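Local coordinates for iron-regulated outer membrane protein (PDB 4B7O), which probably imports iron, as a TonB-dependent transporter of the meningococcal outer membrane, at residues A124-Q129 / R385-K390; N355-T360 / D515-H520; P440-T445 / S510-D515. One frame throughout, in Å; residues are numbered along the deposited sequence.

Overall arrangement
Following the chain from the N terminus, the plug loop 124-129 comes first, and interaction 1 ties it to barrel strand 376-391 across some 256 residues. Interaction 2 opens before that span closes: it starts on strand 355-373, the barrel neighbour of 376-391, and ends at loop 515-520, so the two contacts cross. Interaction 3, between strand 441-455 and loop 510-515, follows interaction 1 in series and lies wholly within the span of interaction 2. Both barrel-loop segments belong to the excursion between strands 498-509 and 525-528 and share Asp515. The three strands are consecutive neighbours in the barrel wall, and a salt bridge from Asp127 to Lys442 joins interactions 1 and 3.

Interaction 1. Residues A124-Q129 / R385-K390; sequences AYSDSQ and RHQEIK
A loop of the plug domain meets the barrel wall here, in the plug-in-barrel arrangement of TonB-dependent transporters, with Tyr125 to Ser128 lying against Arg385 and Gln387 of strand 376-391. The Arg385 chain leaves the strand extended and bends at chi3 (56°), which carries its guanidinium against the plug loop. There NH1 of Arg385 comes within 3.4 Å of CE2 of Tyr125, with the ring and guanidinium planes almost perpendicular at 87°. NH1 of Arg385 also gives a weak hydrogen bond of 3.5 Å to the backbone O of Tyr125. Asp127 lies over one guanidinium face: its OD1 is 3.4 Å from NH2 of Arg385, a purely electrostatic salt bridge, the oxygen standing clear of the guanidinium plane and so away from the directions of its N-H groups. Each member of this pair has a stronger partner on strand 441-455, Asp127 OD2 with Lys442 and Arg385 NH2 with Asp444. Gln387 inserts its terminal amide among Ser126, Asp127 and Ser128, crossing the Asp127 side chain at about a right angle, with the amide and carboxylate planes 46° apart. Tyr125 is tied back to the plug through its OH, bonded to Ile160 N. Acids and bases thus alternate through a buried interface, Lys442, Asp127, Arg385 and Asp444 in turn, so their charges probably offset one another where plug meets wall.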
loop_
_atom_site.group_PDB
_atom_site.type_symbol
_atom_site.label_atom_id
_atom_site.label_comp_id
_atom_site.label_asym_id
_atom_site.label_seq_id
_atom_site.Cartn_x
_atom_site.Cartn_y
_atom_site.Cartn_z
ATOM N N ALA A 124 0.628 9.396 -6.877
ATOM C CA ALA A 124 1.495 8.716 -7.790
ATOM C C ALA A 124 1.729 7.329 -7.256
ATOM O O ALA A 124 2.018 7.157 -6.093
ATOM C CB ALA A 124 2.809 9.460 -7.901
ATOM N N TYR A 125 1.664 6.337 -8.129
ATOM C CA TYR A 125 1.791 4.977 -7.703
ATOM C C TYR A 125 2.037 4.125 -8.947
ATOM O O TYR A 125 1.643 4.449 -10.052
ATOM C CB TYR A 125 0.473 4.531 -7.026
ATOM C CG TYR A 125 -0.808 4.837 -7.867
ATOM C CD1 TYR A 125 -1.460 6.056 -7.764
ATOM C CD2 TYR A 125 -1.341 3.902 -8.728
ATOM C CE1 TYR A 125 -2.596 6.354 -8.524
ATOM C CE2 TYR A 125 -2.487 4.175 -9.468
ATOM C CZ TYR A 125 -3.098 5.409 -9.352
ATOM O OH TYR A 125 -4.220 5.677 -10.072
ATOM N N SER A 126 2.588 2.964 -8.726
ATOM C CA SER A 126 3.038 2.110 -9.785
ATOM C C SER A 126 2.516 0.763 -9.379
ATOM O O SER A 126 2.276 0.533 -8.214
ATOM C CB SER A 126 4.577 2.092 -9.726
ATOM O OG SER A 126 5.098 0.942 -10.304
ATOM N N ASP A 127 2.347 -0.141 -10.326
ATOM C CA ASP A 127 1.780 -1.403 -9.963
ATOM C C ASP A 127 2.723 -2.548 -10.230
ATOM O O ASP A 127 2.404 -3.714 -9.953
ATOM C CB ASP A 127 0.397 -1.568 -10.623
ATOM C CG ASP A 127 0.462 -1.756 -12.120
ATOM O OD1 ASP A 127 1.446 -1.308 -12.746
ATOM O OD2 ASP A 127 -0.506 -2.334 -12.663
ATOM N N SER A 128 3.911 -2.218 -10.710
ATOM C CA SER A 128 4.935 -3.256 -10.903
ATOM C C SER A 128 5.684 -3.554 -9.612
ATOM O O SER A 128 5.598 -2.807 -8.640
ATOM C CB SER A 128 5.891 -2.908 -12.043
ATOM O OG SER A 128 5.123 -2.542 -13.198
ATOM N N GLN A 129 6.348 -4.691 -9.581
ATOM C CA GLN A 129 7.106 -5.037 -8.414
ATOM C C GLN A 129 8.555 -5.449 -8.744
ATOM O O GLN A 129 8.874 -5.768 -9.884
ATOM C CB GLN A 129 6.389 -6.164 -7.723
ATOM C CG GLN A 129 6.538 -7.476 -8.436
ATOM C CD GLN A 129 5.833 -8.565 -7.707
ATOM O OE1 GLN A 129 5.727 -8.541 -6.485
ATOM N NE2 GLN A 129 5.303 -9.506 -8.447
ATOM N N ARG A 385 -0.412 6.755 -17.374
ATOM C CA ARG A 385 0.724 6.215 -16.633
ATOM C C ARG A 385 1.639 5.446 -17.542
ATOM O O ARG A 385 1.159 4.574 -18.222
ATOM C CB ARG A 385 0.269 5.246 -15.542
ATOM C CG ARG A 385 1.400 4.948 -14.591
ATOM C CD ARG A 385 0.989 4.122 -13.407
ATOM N NE ARG A 385 0.374 2.904 -13.826
ATOM C CZ ARG A 385 -0.404 2.158 -13.056
ATOM N NH1 ARG A 385 -0.659 2.499 -11.784
ATOM N NH2 ARG A 385 -0.892 1.067 -13.580
ATOM N N HIS A 386 2.941 5.741 -17.515
ATOM C CA HIS A 386 3.960 4.937 -18.225
ATOM C C HIS A 386 4.917 4.281 -17.279
ATOM O O HIS A 386 5.572 4.958 -16.429
ATOM C CB HIS A 386 4.745 5.814 -19.239
ATOM C CG HIS A 386 5.631 5.019 -20.178
ATOM N ND1 HIS A 386 6.908 4.686 -19.865
ATOM C CD2 HIS A 386 5.372 4.456 -21.430
ATOM C CE1 HIS A 386 7.430 3.958 -20.867
ATOM N NE2 HIS A 386 6.486 3.809 -21.818
ATOM N N GLN A 387 5.005 2.960 -17.402
ATOM C CA GLN A 387 6.004 2.211 -16.678
ATOM C C GLN A 387 7.097 1.597 -17.505
ATOM O O GLN A 387 6.809 1.001 -18.538
ATOM C CB GLN A 387 5.337 1.086 -15.907
ATOM C CG GLN A 387 4.940 1.551 -14.534
ATOM C CD GLN A 387 3.869 0.694 -13.959
ATOM O OE1 GLN A 387 2.735 0.692 -14.452
ATOM N NE2 GLN A 387 4.214 -0.048 -12.921
ATOM N N GLU A 388 8.331 1.635 -16.999
ATOM C CA GLU A 388 9.445 0.948 -17.694
ATOM C C GLU A 388 10.358 0.271 -16.711
ATOM O O GLU A 388 10.868 0.938 -15.793
ATOM C CB GLU A 388 10.279 1.922 -18.548
ATOM C CG GLU A 388 11.283 1.209 -19.460
ATOM C CD GLU A 388 12.148 2.113 -20.405
ATOM O OE1 GLU A 388 11.963 3.372 -20.476
ATOM O OE2 GLU A 388 13.055 1.546 -21.087
ATOM N N ILE A 389 10.553 -1.039 -16.895
ATOM C CA ILE A 389 11.436 -1.834 -16.073
ATOM C C ILE A 389 12.776 -1.879 -16.852
ATOM O O ILE A 389 12.767 -2.168 -18.025
ATOM C CB ILE A 389 10.876 -3.257 -15.944
ATOM C CG1 ILE A 389 9.656 -3.326 -15.035
ATOM C CG2 ILE A 389 11.869 -4.196 -15.385
ATOM C CD1 ILE A 389 9.142 -4.731 -14.689
ATOM N N LYS A 390 13.909 -1.568 -16.205
ATOM C CA LYS A 390 15.249 -1.464 -16.856
ATOM C C LYS A 390 16.232 -2.178 -16.014
ATOM O O LYS A 390 16.696 -1.609 -15.030
ATOM C CB LYS A 390 15.720 -0.007 -16.918
ATOM C CG LYS A 390 14.584 0.960 -17.156
ATOM C CD LYS A 390 14.981 2.389 -16.858
ATOM C CE LYS A 390 13.883 3.278 -17.377
ATOM N NZ LYS A 390 14.329 4.681 -17.449
#

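Interaction 2. Residues N355-T360 / D515-H520; sequences NHTRIT and DALQTH
Leu517 and Ala516, on a short 3-10 turn, face Asn355, Thr357 and Ile359, whose side chains are buried against it from one side of strand 355-373. The Leu517 chain, with CG trans to its own backbone N (chi1 -171°), reaches forward so that CD1 alone of its two methyls touches the strand. That methyl comes to 3.4 Å from OG1 of Thr357, the two side chains crossing at roughly a right angle, and lies 4.0 Å from ND2 of Asn355, whose amide is hydrogen-bonded to Asp342. The strand belongs to the transmembrane barrel, while the turn lies in the long connection between strands 498-509 and 525-528, so the contact lays a barrel loop against a barrel strand. Thr357 is rotated away from a staggered position, chi1 -32°, and turns its methyl to the turn's backbone: CG2 sits 3.7 Å from O of Ala516. Further along, Ile359 extends its CG1 branch (chi2 175°), and the terminal CD1 meets CB of Ala516 at 3.7 Å, methyl against methyl. Within the turn the Ala516 O accepts a hydrogen bond from the backbone N of Thr519, 3.1 Å from N to O.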
loop_
_atom_site.group_PDB
_atom_site.type_symbol
_atom_site.label_atom_id
_atom_site.label_comp_id
_atom_site.label_asym_id
_atom_site.label_seq_id
_atom_site.Cartn_x
_atom_site.Cartn_y
_atom_site.Cartn_z
ATOM N N ASN A 355 24.652 -5.185 -8.742
ATOM C CA ASN A 355 23.514 -5.364 -9.647
ATOM C C ASN A 355 22.481 -4.265 -9.418
ATOM O O ASN A 355 22.048 -4.105 -8.302
ATOM C CB ASN A 355 22.877 -6.743 -9.444
ATOM C CG ASN A 355 21.924 -7.091 -10.558
ATOM O OD1 ASN A 355 21.979 -6.453 -11.609
ATOM N ND2 ASN A 355 21.056 -8.104 -10.355
ATOM N N HIS A 356 22.119 -3.517 -10.455
ATOM C CA HIS A 356 21.202 -2.384 -10.370
ATOM C C HIS A 356 19.988 -2.744 -11.133
ATOM O O HIS A 356 20.076 -3.183 -12.278
ATOM C CB HIS A 356 21.772 -1.116 -11.006
ATOM C CG HIS A 356 22.915 -0.532 -10.242
ATOM N ND1 HIS A 356 24.149 -1.130 -10.195
ATOM C CD2 HIS A 356 22.997 0.618 -9.438
ATOM C CE1 HIS A 356 24.973 -0.387 -9.413
ATOM N NE2 HIS A 356 24.268 0.668 -8.937
ATOM N N THR A 357 18.830 -2.575 -10.495
ATOM C CA THR A 357 17.547 -2.796 -11.143
ATOM C C THR A 357 16.664 -1.578 -10.897
ATOM O O THR A 357 16.571 -1.063 -9.748
ATOM C CB THR A 357 16.869 -4.086 -10.662
ATOM O OG1 THR A 357 17.867 -5.066 -10.335
ATOM C CG2 THR A 357 15.932 -4.647 -11.767
ATOM N N ARG A 358 16.020 -1.128 -11.972
ATOM C CA ARG A 358 15.266 0.091 -11.918
ATOM C C ARG A 358 13.868 -0.068 -12.478
ATOM O O ARG A 358 13.673 -0.809 -13.441
ATOM C CB ARG A 358 16.011 1.192 -12.697
ATOM C CG ARG A 358 16.209 2.451 -11.880
ATOM C CD ARG A 358 17.383 3.304 -12.339
ATOM N NE ARG A 358 17.087 3.938 -13.617
ATOM C CZ ARG A 358 17.821 3.751 -14.714
ATOM N NH1 ARG A 358 18.880 2.955 -14.655
ATOM N NH2 ARG A 358 17.511 4.348 -15.864
ATOM N N ILE A 359 12.903 0.652 -11.906
ATOM C CA ILE A 359 11.562 0.736 -12.471
ATOM C C ILE A 359 11.173 2.186 -12.495
ATOM O O ILE A 359 11.324 2.884 -11.513
ATOM C CB ILE A 359 10.531 0.018 -11.628
ATOM C CG1 ILE A 359 10.949 -1.401 -11.319
ATOM C CG2 ILE A 359 9.214 -0.035 -12.392
ATOM C CD1 ILE A 359 9.969 -2.051 -10.378
ATOM N N THR A 360 10.680 2.665 -13.605
ATOM C CA THR A 360 10.535 4.089 -13.768
ATOM C C THR A 360 9.083 4.264 -14.105
ATOM O O THR A 360 8.578 3.591 -14.980
ATOM C CB THR A 360 11.454 4.682 -14.930
ATOM O OG1 THR A 360 12.841 4.642 -14.578
ATOM C CG2 THR A 360 11.158 6.115 -15.185
ATOM N N ASP A 515 8.154 -9.815 -12.622
ATOM C CA ASP A 515 9.074 -9.235 -11.591
ATOM C C ASP A 515 10.239 -8.524 -12.232
ATOM O O ASP A 515 10.884 -9.058 -13.158
ATOM C CB ASP A 515 9.627 -10.335 -10.691
ATOM C CG ASP A 515 8.546 -11.049 -9.926
ATOM O OD1 ASP A 515 7.364 -10.680 -10.178
ATOM O OD2 ASP A 515 8.871 -11.954 -9.092
ATOM N N ALA A 516 10.500 -7.317 -11.773
ATOM C CA ALA A 516 11.554 -6.487 -12.354
ATOM C C ALA A 516 12.897 -7.204 -12.296
ATOM O O ALA A 516 13.672 -7.145 -13.248
ATOM C CB ALA A 516 11.677 -5.124 -11.622
ATOM N N LEU A 517 13.162 -7.847 -11.159
ATOM C CA LEU A 517 14.441 -8.472 -10.906
ATOM C C LEU A 517 14.689 -9.706 -11.781
ATOM O O LEU A 517 15.779 -10.260 -11.777
ATOM C CB LEU A 517 14.587 -8.828 -9.431
ATOM C CG LEU A 517 16.014 -9.289 -9.127
ATOM C CD1 LEU A 517 17.114 -8.301 -9.553
ATOM C CD2 LEU A 517 16.084 -9.652 -7.655
ATOM N N GLN A 518 13.703 -10.104 -12.574
ATOM C CA GLN A 518 13.879 -11.289 -13.397
ATOM C C GLN A 518 13.730 -10.925 -14.816
ATOM O O GLN A 518 13.810 -11.778 -15.677
ATOM C CB GLN A 518 12.869 -12.365 -13.047
ATOM C CG GLN A 518 13.005 -12.895 -11.652
ATOM C CD GLN A 518 12.520 -14.347 -11.592
ATOM O OE1 GLN A 518 13.232 -15.296 -11.986
ATOM N NE2 GLN A 518 11.305 -14.531 -11.110
ATOM N N THR A 519 13.572 -9.643 -15.081
ATOM C CA THR A 519 13.404 -9.169 -16.437
ATOM C C THR A 519 14.540 -9.538 -17.438
ATOM O O THR A 519 14.282 -9.694 -18.645
ATOM C CB THR A 519 13.174 -7.668 -16.416
ATOM O OG1 THR A 519 12.010 -7.400 -15.611
ATOM C CG2 THR A 519 12.951 -7.168 -17.814
ATOM N N HIS A 520 15.770 -9.688 -16.934
ATOM C CA HIS A 520 16.932 -10.103 -17.749
ATOM C C HIS A 520 16.729 -11.383 -18.527
ATOM O O HIS A 520 17.395 -11.603 -19.544
ATOM C CB HIS A 520 18.161 -10.245 -16.851
ATOM C CG HIS A 520 17.895 -11.035 -15.604
ATOM N ND1 HIS A 520 17.694 -12.365 -15.626
ATOM C CD2 HIS A 520 17.753 -10.638 -14.294
ATOM C CE1 HIS A 520 17.460 -12.803 -14.392
ATOM N NE2 HIS A 520 17.491 -11.745 -13.574
#

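Interaction 3. Residues P440-T445 / S510-D515; sequences PTKTDT and SPRLYD
Lys442 and Asp444, on strand 441-455, hold Ser510 and Pro511 by polar bonds, while Leu513 adds an apolar contact nearer Pro440. Among the polar bonds, Lys442 NZ donates to O of Pro511 at 2.8 Å, approaching from above the carbonyl plane, 45° out of it. The Lys442 chain starts extended and bends at chi3 (89°), which brings NZ of Lys442 onto the loop backbone, where it also makes a weak 3.0 Å hydrogen bond to OG of Ser510. OG of Ser510 in turn donates to OD1 of Asp444 at 2.8 Å, on the syn side and 19° out of the carboxylate plane. Ser510 OG therefore links the lysine to the aspartate. Both charged groups also have salt-bridge partners in interaction 1. Among the apolar contacts, the forked end of Leu513 lies against the strand: CD1 is 4.1 Å from CB of Lys442, and CD2 is 4.3 Å from CB of Pro440. CD2 of Leu513 also approaches O of Thr441 at 3.5 Å. The loop runs nearly antiparallel to the strand. Such a loop folded in against the barrel wall, beside the plug, fits the architecture of TonB-dependent transporters.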
loop_
_atom_site.group_PDB
_atom_site.type_symbol
_atom_site.label_atom_id
_atom_site.label_comp_id
_atom_site.label_asym_id
_atom_site.label_seq_id
_atom_site.Cartn_x
_atom_site.Cartn_y
_atom_site.Cartn_z
ATOM N N PRO A 440 10.781 -3.997 -20.860
ATOM C CA PRO A 440 9.329 -4.112 -20.838
ATOM C C PRO A 440 8.734 -2.810 -20.415
ATOM O O PRO A 440 9.353 -2.088 -19.616
ATOM C CB PRO A 440 9.068 -5.173 -19.783
ATOM C CG PRO A 440 10.408 -5.818 -19.539
ATOM C CD PRO A 440 11.381 -4.695 -19.727
ATOM N N THR A 441 7.599 -2.460 -21.022
ATOM C CA THR A 441 6.888 -1.252 -20.640
ATOM C C THR A 441 5.348 -1.440 -20.623
ATOM O O THR A 441 4.812 -2.437 -21.109
ATOM C CB THR A 441 7.213 -0.086 -21.577
ATOM O OG1 THR A 441 6.577 -0.332 -22.816
ATOM C CG2 THR A 441 8.699 0.061 -21.803
ATOM N N LYS A 442 4.646 -0.453 -20.082
ATOM C CA LYS A 442 3.180 -0.523 -19.973
ATOM C C LYS A 442 2.674 0.882 -19.907
ATOM O O LYS A 442 3.165 1.681 -19.098
ATOM C CB LYS A 442 2.720 -1.293 -18.749
ATOM C CG LYS A 442 1.218 -1.556 -18.788
ATOM C CD LYS A 442 0.799 -2.528 -17.710
ATOM C CE LYS A 442 0.464 -1.776 -16.437
ATOM N NZ LYS A 442 0.064 -2.768 -15.404
ATOM N N THR A 443 1.770 1.217 -20.823
ATOM C CA THR A 443 1.093 2.510 -20.780
ATOM C C THR A 443 -0.361 2.276 -20.340
ATOM O O THR A 443 -1.003 1.364 -20.835
ATOM C CB THR A 443 1.089 3.147 -22.172
ATOM O OG1 THR A 443 2.436 3.309 -22.602
ATOM C CG2 THR A 443 0.396 4.493 -22.172
ATOM N N ASP A 444 -0.848 3.052 -19.378
ATOM C CA ASP A 444 -2.263 2.996 -18.986
ATOM C C ASP A 444 -2.823 4.370 -19.221
ATOM O O ASP A 444 -2.185 5.377 -18.874
ATOM C CB ASP A 444 -2.485 2.565 -17.553
ATOM C CG ASP A 444 -2.222 1.088 -17.325
ATOM O OD1 ASP A 444 -2.892 0.239 -17.945
ATOM O OD2 ASP A 444 -1.355 0.743 -16.480
ATOM N N THR A 445 -3.974 4.382 -19.910
ATOM C CA THR A 445 -4.693 5.605 -20.302
ATOM C C THR A 445 -6.199 5.546 -19.888
ATOM O O THR A 445 -6.912 4.569 -20.157
ATOM C CB THR A 445 -4.573 5.848 -21.830
ATOM O OG1 THR A 445 -3.432 5.136 -22.336
ATOM C CG2 THR A 445 -4.387 7.312 -22.104
ATOM N N SER A 510 -5.027 -3.424 -15.711
ATOM C CA SER A 510 -4.118 -4.034 -16.708
ATOM C C SER A 510 -3.125 -4.992 -16.129
ATOM O O SER A 510 -2.704 -4.841 -14.990
ATOM C CB SER A 510 -3.302 -2.922 -17.382
ATOM O OG SER A 510 -2.666 -2.068 -16.431
ATOM N N PRO A 511 -2.725 -6.003 -16.910
ATOM C CA PRO A 511 -1.809 -7.051 -16.419
ATOM C C PRO A 511 -0.572 -6.398 -15.872
ATOM O O PRO A 511 -0.132 -5.401 -16.434
ATOM C CB PRO A 511 -1.412 -7.789 -17.688
ATOM C CG PRO A 511 -2.356 -7.354 -18.761
ATOM C CD PRO A 511 -3.289 -6.337 -18.225
ATOM N N ARG A 512 -0.036 -6.904 -14.776
ATOM C CA ARG A 512 1.241 -6.374 -14.277
ATOM C C ARG A 512 2.407 -6.956 -15.052
ATOM O O ARG A 512 2.390 -8.128 -15.420
ATOM C CB ARG A 512 1.441 -6.662 -12.805
ATOM C CG ARG A 512 0.150 -6.738 -12.009
ATOM C CD ARG A 512 -0.737 -5.490 -12.012
ATOM N NE ARG A 512 -1.888 -5.806 -11.129
ATOM C CZ ARG A 512 -2.979 -6.510 -11.474
ATOM N NH1 ARG A 512 -3.197 -6.927 -12.730
ATOM N NH2 ARG A 512 -3.897 -6.768 -10.553
ATOM N N LEU A 513 3.410 -6.133 -15.323
ATOM C CA LEU A 513 4.687 -6.641 -15.865
ATOM C C LEU A 513 5.300 -7.627 -14.882
ATOM O O LEU A 513 5.119 -7.519 -13.682
ATOM C CB LEU A 513 5.641 -5.485 -16.116
ATOM C CG LEU A 513 5.080 -4.333 -16.964
ATOM C CD1 LEU A 513 5.845 -3.033 -16.790
ATOM C CD2 LEU A 513 5.004 -4.683 -18.449
ATOM N N TYR A 514 5.987 -8.625 -15.399
ATOM C CA TYR A 514 6.652 -9.668 -14.560
ATOM C C TYR A 514 7.710 -9.061 -13.614
ATOM O O TYR A 514 8.096 -7.887 -13.770
ATOM C CB TYR A 514 7.281 -10.716 -15.508
ATOM C CG TYR A 514 7.660 -12.063 -14.931
ATOM C CD1 TYR A 514 6.685 -12.981 -14.492
ATOM C CD2 TYR A 514 9.020 -12.454 -14.875
ATOM C CE1 TYR A 514 7.055 -14.240 -13.988
ATOM C CE2 TYR A 514 9.380 -13.686 -14.364
ATOM C CZ TYR A 514 8.428 -14.570 -13.931
ATOM O OH TYR A 514 8.881 -15.788 -13.442
ATOM N N ASP A 515 8.154 -9.815 -12.622
ATOM C CA ASP A 515 9.074 -9.235 -11.591
ATOM C C ASP A 515 10.239 -8.524 -12.232
ATOM O O ASP A 515 10.884 -9.058 -13.158
ATOM C CB ASP A 515 9.627 -10.335 -10.691
ATOM C CG ASP A 515 8.546 -11.049 -9.926
ATOM O OD1 ASP A 515 7.364 -10.680 -10.178
ATOM O OD2 ASP A 515 8.871 -11.954 -9.092
#